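Local coordinates for nucleoprotein (Schmallenberg virus, PDB 4JNG) that encapsidates the viral RNA genome, shielding it from nucleases and forming the helical nucleocapsid that serves as template for transcription and replication, at residues Lys30-Phe43 and Asp63-Asn75. Numbering follows the deposited sequence.
Sequences KYGQQLNFGVARVF and DLTFGGVKFTVVN
Y31 meets F71 and F43 meets F66, each setting a ring against the hairpin. The Y31 ring lies obliquely on F71, planes at 34°, with F71 CD2 over the centre of one face and K30 CG over the opposite one, toward the rim. F43 is turned edge-on: its CD1 sits 3.7 Å above the middle of the F66 ring, a T-shaped pair with planes at 68°. F43 CG stands anti to the backbone N (chi1 178°), which brings that edge over F66.

The hairpin is antiparallel, 61-66 with 69-74, closed by a type I' turn whose G67 passes close to helix 37-45, its CA 4.6 Å from V39 CA. V39 puts CG1 3.4 Å from F66 O and CG2 3.6 Å from V69 CG2, while V42 CG1 comes in at the edge of the F66 ring. A second subunit stacks its F7 on F66 and extends the sheet with a parallel strand, joining helix and hairpin to its N-terminal arm, consistent with the role of the N-terminus in homooligomerization.

Of the polar contacts, Y31 OH accepts a nearly straight bond from T72 N (3.1 Å) and another from K30 NZ (2.8 Å). Farther along, one water bridges Q34 OE1 to K70 O; another accepts from K70 N and, only weakly, from Q34 NE2.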
ATOM      1  N   LYS B  30      18.944  35.203  -7.585  1.00  6.08           N
ATOM      2  CA  LYS B  30      19.032  34.401  -8.808  1.00  5.70           C
ATOM      3  C   LYS B  30      17.854  34.583  -9.758  1.00  5.34           C
ATOM      4  O   LYS B  30      18.056  34.622 -10.963  1.00  5.53           O
ATOM      5  CB  LYS B  30      19.160  32.916  -8.474  1.00  5.91           C
ATOM      6  CG  LYS B  30      19.557  32.029  -9.653  1.00  6.75           C
ATOM      7  CD  LYS B  30      20.091  30.681  -9.157  1.00  9.02           C
ATOM      8  CE  LYS B  30      20.728  29.867 -10.276  1.00 12.20           C
ATOM      9  NZ  LYS B  30      19.770  28.926 -10.930  1.00 15.73           N
ATOM     10  N   TYR B  31      16.633  34.629  -9.223  1.00  5.09           N
ATOM     11  CA  TYR B  31      15.420  34.574 -10.049  1.00  4.94           C
ATOM     12  C   TYR B  31      14.537  35.808  -9.970  1.00  4.82           C
ATOM     13  O   TYR B  31      13.568  35.912 -10.718  1.00  4.43           O
ATOM     14  CB  TYR B  31      14.565  33.368  -9.644  1.00  4.86           C
ATOM     15  CG  TYR B  31      15.242  32.039  -9.846  1.00  4.91           C
ATOM     16  CD1 TYR B  31      15.322  31.469 -11.105  1.00  4.88           C
ATOM     17  CD2 TYR B  31      15.789  31.333  -8.767  1.00  4.94           C
ATOM     18  CE1 TYR B  31      15.940  30.251 -11.301  1.00  4.93           C
ATOM     19  CE2 TYR B  31      16.407  30.109  -8.954  1.00  4.90           C
ATOM     20  CZ  TYR B  31      16.479  29.573 -10.226  1.00  4.98           C
ATOM     21  OH  TYR B  31      17.091  28.359 -10.444  1.00  5.25           O
ATOM     22  N   GLY B  32      14.856  36.725  -9.063  1.00  4.90           N
ATOM     23  CA  GLY B  32      13.953  37.824  -8.720  1.00  5.00           C
ATOM     24  C   GLY B  32      13.503  38.674  -9.892  1.00  5.37           C
ATOM     25  O   GLY B  32      12.337  39.057  -9.964  1.00  5.52           O
ATOM     26  N   GLN B  33      14.414  38.957 -10.819  1.00  6.07           N
ATOM     27  CA  GLN B  33      14.078  39.792 -11.976  1.00  7.19           C
ATOM     28  C   GLN B  33      13.128  39.078 -12.927  1.00  6.90           C
ATOM     29  O   GLN B  33      12.514  39.723 -13.767  1.00  8.52           O
ATOM     30  CB  GLN B  33      15.337  40.228 -12.733  1.00  9.27           C
ATOM     31  CG  GLN B  33      16.278  41.102 -11.916  1.00 12.29           C
ATOM     32  CD  GLN B  33      15.647  42.420 -11.518  1.00 14.95           C
ATOM     33  OE1 GLN B  33      15.047  42.535 -10.449  1.00 17.87           O
ATOM     34  NE2 GLN B  33      15.762  43.420 -12.384  1.00 17.70           N
ATOM     35  N   GLN B  34      13.006  37.757 -12.798  1.00  5.42           N
ATOM     36  CA  GLN B  34      12.148  36.981 -13.689  1.00  5.08           C
ATOM     37  C   GLN B  34      10.763  36.691 -13.126  1.00  4.96           C
ATOM     38  O   GLN B  34       9.911  36.146 -13.831  1.00  4.71           O
ATOM     39  CB  GLN B  34      12.815  35.660 -14.057  1.00  5.31           C
ATOM     40  CG  GLN B  34      14.189  35.797 -14.685  1.00  6.14           C
ATOM     41  CD  GLN B  34      14.819  34.462 -15.035  1.00  5.76           C
ATOM     42  OE1 GLN B  34      15.936  34.167 -14.610  1.00  9.32           O
ATOM     43  NE2 GLN B  34      14.107  33.641 -15.801  1.00  7.86           N
ATOM     44  N   LEU B  35      10.524  37.022 -11.859  1.00  5.07           N
ATOM     45  CA  LEU B  35       9.263  36.645 -11.227  1.00  5.00           C
ATOM     46  C   LEU B  35       8.133  37.616 -11.548  1.00  5.00           C
ATOM     47  O   LEU B  35       8.339  38.821 -11.645  1.00  5.11           O
ATOM     48  CB  LEU B  35       9.427  36.551  -9.719  1.00  5.09           C
ATOM     49  CG  LEU B  35      10.381  35.464  -9.251  1.00  5.33           C
ATOM     50  CD1 LEU B  35      10.620  35.644  -7.769  1.00  5.83           C
ATOM     51  CD2 LEU B  35       9.831  34.082  -9.569  1.00  5.14           C
ATOM     52  N   ASN B  36       6.944  37.058 -11.722  1.00  5.00           N
ATOM     53  CA  ASN B  36       5.709  37.828 -11.762  1.00  5.01           C
ATOM     54  C   ASN B  36       4.599  36.927 -11.244  1.00  4.89           C
ATOM     55  O   ASN B  36       4.821  35.740 -11.048  1.00  4.64           O
ATOM     56  CB  ASN B  36       5.403  38.325 -13.178  1.00  5.25           C
ATOM     57  CG  ASN B  36       5.287  37.201 -14.183  1.00  5.67           C
ATOM     58  OD1 ASN B  36       4.320  36.441 -14.177  1.00  5.50           O
ATOM     59  ND2 ASN B  36       6.273  37.096 -15.064  1.00  6.75           N
ATOM     60  N   PHE B  37       3.409  37.482 -11.052  1.00  4.95           N
ATOM     61  CA  PHE B  37       2.299  36.731 -10.475  1.00  4.96           C
ATOM     62  C   PHE B  37       1.790  35.590 -11.354  1.00  5.08           C
ATOM     63  O   PHE B  37       1.188  34.650 -10.843  1.00  5.61           O
ATOM     64  CB  PHE B  37       1.137  37.666 -10.117  1.00  5.06           C
ATOM     65  CG  PHE B  37       1.458  38.677  -9.043  1.00  5.28           C
ATOM     66  CD1 PHE B  37       2.530  38.512  -8.180  1.00  5.58           C
ATOM     67  CD2 PHE B  37       0.648  39.790  -8.878  1.00  5.57           C
ATOM     68  CE1 PHE B  37       2.800  39.441  -7.193  1.00  6.25           C
ATOM     69  CE2 PHE B  37       0.918  40.721  -7.891  1.00  6.19           C
ATOM     70  CZ  PHE B  37       1.992  40.547  -7.047  1.00  6.70           C
ATOM     71  N   GLY B  38       2.011  35.671 -12.663  1.00  5.12           N
ATOM     72  CA  GLY B  38       1.665  34.567 -13.567  1.00  5.00           C
ATOM     73  C   GLY B  38       2.559  33.365 -13.315  1.00  4.96           C
ATOM     74  O   GLY B  38       2.111  32.215 -13.349  1.00  4.79           O
ATOM     75  N   VAL B  39       3.836  33.635 -13.076  1.00  5.00           N
ATOM     76  CA  VAL B  39       4.795  32.576 -12.808  1.00  5.20           C
ATOM     77  C   VAL B  39       4.443  31.887 -11.489  1.00  5.07           C
ATOM     78  O   VAL B  39       4.463  30.655 -11.411  1.00  5.58           O
ATOM     79  CB  VAL B  39       6.242  33.115 -12.775  1.00  5.72           C
ATOM     80  CG1 VAL B  39       7.211  32.041 -12.323  1.00  5.77           C
ATOM     81  CG2 VAL B  39       6.637  33.630 -14.152  1.00  7.26           C
ATOM     82  N   ALA B  40       4.103  32.668 -10.465  1.00  5.04           N
ATOM     83  CA  ALA B  40       3.710  32.087  -9.175  1.00  5.11           C
ATOM     84  C   ALA B  40       2.352  31.399  -9.289  1.00  5.46           C
ATOM     85  O   ALA B  40       2.115  30.388  -8.635  1.00  5.83           O
ATOM     86  CB  ALA B  40       3.686  33.140  -8.078  1.00  4.99           C
ATOM     87  N   ARG B  41       1.469  31.943 -10.122  1.00  5.42           N
ATOM     88  CA  ARG B  41       0.164  31.324 -10.344  1.00  5.26           C
ATOM     89  C   ARG B  41       0.312  29.897 -10.861  1.00  5.02           C
ATOM     90  O   ARG B  41      -0.415  28.996 -10.452  1.00  5.05           O
ATOM     91  CB  ARG B  41      -0.657  32.136 -11.351  1.00  5.59           C
ATOM     92  CG  ARG B  41      -1.857  31.372 -11.884  1.00  6.36           C
ATOM     93  CD  ARG B  41      -2.591  32.099 -13.001  1.00  7.71           C
ATOM     94  NE  ARG B  41      -3.642  31.223 -13.496  1.00  8.27           N
ATOM     95  CZ  ARG B  41      -4.821  31.042 -12.908  1.00  8.78           C
ATOM     96  NH1 ARG B  41      -5.150  31.697 -11.796  1.00  9.48           N
ATOM     97  NH2 ARG B  41      -5.685  30.200 -13.451  1.00  9.62           N
ATOM     98  N   VAL B  42       1.222  29.724 -11.811  1.00  5.15           N
ATOM     99  CA  VAL B  42       1.455  28.425 -12.415  1.00  5.21           C
ATOM    100  C   VAL B  42       2.132  27.493 -11.402  1.00  5.06           C
ATOM    101  O   VAL B  42       1.734  26.337 -11.260  1.00  4.88           O
ATOM    102  CB  VAL B  42       2.315  28.538 -13.684  1.00  5.77           C
ATOM    103  CG1 VAL B  42       2.666  27.159 -14.215  1.00  6.33           C
ATOM    104  CG2 VAL B  42       1.580  29.331 -14.758  1.00  6.29           C
ATOM    105  N   PHE B  43       3.137  27.995 -10.692  1.00  4.88           N
ATOM    106  CA  PHE B  43       3.783  27.172  -9.675  1.00  4.92           C
ATOM    107  C   PHE B  43       2.762  26.530  -8.745  1.00  4.89           C
ATOM    108  O   PHE B  43       2.733  25.307  -8.615  1.00  4.80           O
ATOM    109  CB  PHE B  43       4.805  27.940  -8.841  1.00  4.92           C
ATOM    110  CG  PHE B  43       5.426  27.103  -7.768  1.00  4.89           C
ATOM    111  CD1 PHE B  43       6.477  26.252  -8.062  1.00  4.90           C
ATOM    112  CD2 PHE B  43       4.927  27.123  -6.473  1.00  4.88           C
ATOM    113  CE1 PHE B  43       7.031  25.447  -7.081  1.00  4.96           C
ATOM    114  CE2 PHE B  43       5.477  26.326  -5.493  1.00  4.96           C
ATOM    115  CZ  PHE B  43       6.538  25.487  -5.793  1.00  4.91           C
ATOM    116  N   ASP B  63      15.672  20.602 -13.888  1.00  6.35           N
ATOM    117  CA  ASP B  63      15.264  21.916 -14.369  1.00  5.96           C
ATOM    118  C   ASP B  63      13.757  21.941 -14.615  1.00  5.42           C
ATOM    119  O   ASP B  63      13.269  21.313 -15.549  1.00  5.58           O
ATOM    120  CB  ASP B  63      16.022  22.248 -15.656  1.00  6.48           C
ATOM    121  CG  ASP B  63      17.441  22.732 -15.400  1.00  7.97           C
ATOM    122  OD1 ASP B  63      17.941  22.608 -14.261  1.00  8.53           O
ATOM    123  OD2 ASP B  63      18.065  23.270 -16.343  1.00  9.59           O
ATOM    124  N   LEU B  64      13.013  22.655 -13.772  1.00  5.13           N
ATOM    125  CA  LEU B  64      11.566  22.770 -13.945  1.00  5.10           C
ATOM    126  C   LEU B  64      11.192  24.162 -14.415  1.00  5.37           C
ATOM    127  O   LEU B  64      11.734  25.148 -13.928  1.00  5.30           O
ATOM    128  CB  LEU B  64      10.847  22.477 -12.633  1.00  5.06           C
ATOM    129  CG  LEU B  64      10.966  21.058 -12.093  1.00  5.10           C
ATOM    130  CD1 LEU B  64      10.087  20.930 -10.863  1.00  5.11           C
ATOM    131  CD2 LEU B  64      10.566  20.035 -13.147  1.00  5.13           C
ATOM    132  N   THR B  65      10.263  24.238 -15.362  1.00  5.65           N
ATOM    133  CA  THR B  65       9.843  25.525 -15.934  1.00  5.74           C
ATOM    134  C   THR B  65       8.401  25.805 -15.553  1.00  5.63           C
ATOM    135  O   THR B  65       7.514  25.014 -15.872  1.00  5.69           O
ATOM    136  CB  THR B  65       9.979  25.524 -17.464  1.00  6.06           C
ATOM    137  OG1 THR B  65      11.279  25.053 -17.821  1.00  6.41           O
ATOM    138  CG2 THR B  65       9.784  26.942 -18.053  1.00  6.21           C
ATOM    139  N   PHE B  66       8.179  26.917 -14.851  1.00  5.41           N
ATOM    140  CA  PHE B  66       6.835  27.373 -14.484  1.00  5.33           C
ATOM    141  C   PHE B  66       6.540  28.734 -15.125  1.00  6.04           C
ATOM    142  O   PHE B  66       7.226  29.707 -14.843  1.00  6.30           O
ATOM    143  CB  PHE B  66       6.708  27.508 -12.968  1.00  5.02           C
ATOM    144  CG  PHE B  66       6.858  26.214 -12.232  1.00  4.93           C
ATOM    145  CD1 PHE B  66       5.775  25.361 -12.080  1.00  4.89           C
ATOM    146  CD2 PHE B  66       8.081  25.844 -11.693  1.00  4.91           C
ATOM    147  CE1 PHE B  66       5.913  24.158 -11.400  1.00  4.93           C
ATOM    148  CE2 PHE B  66       8.222  24.643 -11.021  1.00  4.88           C
ATOM    149  CZ  PHE B  66       7.137  23.802 -10.873  1.00  4.86           C
ATOM    150  N   GLY B  67       5.511  28.795 -15.964  1.00  7.14           N
ATOM    151  CA  GLY B  67       5.145  30.027 -16.681  1.00  8.13           C
ATOM    152  C   GLY B  67       6.335  30.671 -17.365  1.00  9.05           C
ATOM    153  O   GLY B  67       6.555  31.876 -17.250  1.00 11.01           O
ATOM    154  N   GLY B  68       7.132  29.854 -18.047  1.00 10.00           N
ATOM    155  CA  GLY B  68       8.247  30.354 -18.844  1.00 10.10           C
ATOM    156  C   GLY B  68       9.560  30.562 -18.116  1.00  8.86           C
ATOM    157  O   GLY B  68      10.588  30.744 -18.766  1.00 10.30           O
ATOM    158  N   VAL B  69       9.549  30.538 -16.781  1.00  6.67           N
ATOM    159  CA  VAL B  69      10.774  30.738 -16.004  1.00  5.48           C
ATOM    160  C   VAL B  69      11.318  29.379 -15.547  1.00  5.19           C
ATOM    161  O   VAL B  69      10.586  28.606 -14.927  1.00  5.07           O
ATOM    162  CB  VAL B  69      10.524  31.635 -14.774  1.00  5.18           C
ATOM    163  CG1 VAL B  69      11.803  31.796 -13.966  1.00  4.99           C
ATOM    164  CG2 VAL B  69      10.007  32.999 -15.220  1.00  5.33           C
ATOM    165  N   LYS B  70      12.595  29.120 -15.842  1.00  5.10           N
ATOM    166  CA  LYS B  70      13.254  27.841 -15.537  1.00  5.08           C
ATOM    167  C   LYS B  70      14.018  27.856 -14.211  1.00  5.18           C
ATOM    168  O   LYS B  70      14.907  28.679 -14.023  1.00  5.86           O
ATOM    169  CB  LYS B  70      14.249  27.458 -16.639  1.00  5.35           C
ATOM    170  CG  LYS B  70      14.869  26.078 -16.400  1.00  6.07           C
ATOM    171  CD  LYS B  70      16.048  25.793 -17.313  1.00  7.70           C
ATOM    172  CE  LYS B  70      15.679  24.836 -18.432  1.00 10.09           C
ATOM    173  NZ  LYS B  70      16.600  24.978 -19.591  1.00 14.34           N
ATOM    174  N   PHE B  71      13.705  26.900 -13.339  1.00  5.15           N
ATOM    175  CA  PHE B  71      14.320  26.777 -12.015  1.00  4.98           C
ATOM    176  C   PHE B  71      15.091  25.470 -11.894  1.00  4.90           C
ATOM    177  O   PHE B  71      14.596  24.422 -12.298  1.00  4.80           O
ATOM    178  CB  PHE B  71      13.242  26.776 -10.939  1.00  4.93           C
ATOM    179  CG  PHE B  71      12.438  28.033 -10.886  1.00  4.90           C
ATOM    180  CD1 PHE B  71      11.355  28.217 -11.735  1.00  4.91           C
ATOM    181  CD2 PHE B  71      12.751  29.030  -9.972  1.00  4.91           C
ATOM    182  CE1 PHE B  71      10.614  29.386 -11.694  1.00  4.91           C
ATOM    183  CE2 PHE B  71      12.014  30.201  -9.925  1.00  4.93           C
ATOM    184  CZ  PHE B  71      10.944  30.378 -10.786  1.00  4.93           C
ATOM    185  N   THR B  72      16.290  25.530 -11.321  1.00  4.92           N
ATOM    186  CA  THR B  72      17.038  24.326 -10.987  1.00  4.99           C
ATOM    187  C   THR B  72      16.624  23.877  -9.593  1.00  5.07           C
ATOM    188  O   THR B  72      16.827  24.595  -8.612  1.00  5.57           O
ATOM    189  CB  THR B  72      18.555  24.549 -11.056  1.00  5.06           C
ATOM    190  OG1 THR B  72      18.922  24.775 -12.421  1.00  5.91           O
ATOM    191  CG2 THR B  72      19.314  23.319 -10.551  1.00  5.00           C
ATOM    192  N   VAL B  73      16.043  22.683  -9.527  1.00  4.97           N
ATOM    193  CA  VAL B  73      15.441  22.158  -8.309  1.00  4.91           C
ATOM    194  C   VAL B  73      16.211  20.903  -7.850  1.00  4.96           C
ATOM    195  O   VAL B  73      16.522  20.028  -8.656  1.00  4.87           O
ATOM    196  CB  VAL B  73      13.955  21.815  -8.576  1.00  4.97           C
ATOM    197  CG1 VAL B  73      13.257  21.336  -7.311  1.00  5.10           C
ATOM    198  CG2 VAL B  73      13.216  23.023  -9.170  1.00  4.98           C
ATOM    199  N   VAL B  74      16.519  20.830  -6.558  1.00  4.92           N
ATOM    200  CA  VAL B  74      17.064  19.613  -5.949  1.00  4.91           C
ATOM    201  C   VAL B  74      15.922  18.623  -5.702  1.00  4.73           C
ATOM    202  O   VAL B  74      14.927  18.956  -5.063  1.00  4.30           O
ATOM    203  CB  VAL B  74      17.824  19.920  -4.644  1.00  4.93           C
ATOM    204  CG1 VAL B  74      18.212  18.645  -3.903  1.00  4.96           C
ATOM    205  CG2 VAL B  74      19.074  20.721  -4.966  1.00  4.96           C
ATOM    206  N   ASN B  75      16.078  17.419  -6.244  1.00  4.71           N
ATOM    207  CA  ASN B  75      15.053  16.393  -6.195  1.00  4.89           C
ATOM    208  C   ASN B  75      15.374  15.374  -5.098  1.00  4.98           C
ATOM    209  O   ASN B  75      16.171  14.461  -5.318  1.00  4.97           O
ATOM    210  CB  ASN B  75      14.951  15.701  -7.557  1.00  4.90           C
ATOM    211  CG  ASN B  75      13.957  14.546  -7.567  1.00  5.01           C
ATOM    212  OD1 ASN B  75      13.225  14.314  -6.591  1.00  4.85           O
ATOM    213  ND2 ASN B  75      13.929  13.810  -8.679  1.00  5.09           N
TER
HETATM  214  O   HOH W   1      18.179  28.246 -13.210  1.00 27.14           O
HETATM  215  O   HOH W   2      15.769  31.322 -15.056  1.00  7.39           O
HETATM  216  O   HOH W   3      13.989  30.748 -17.464  1.00  9.57           O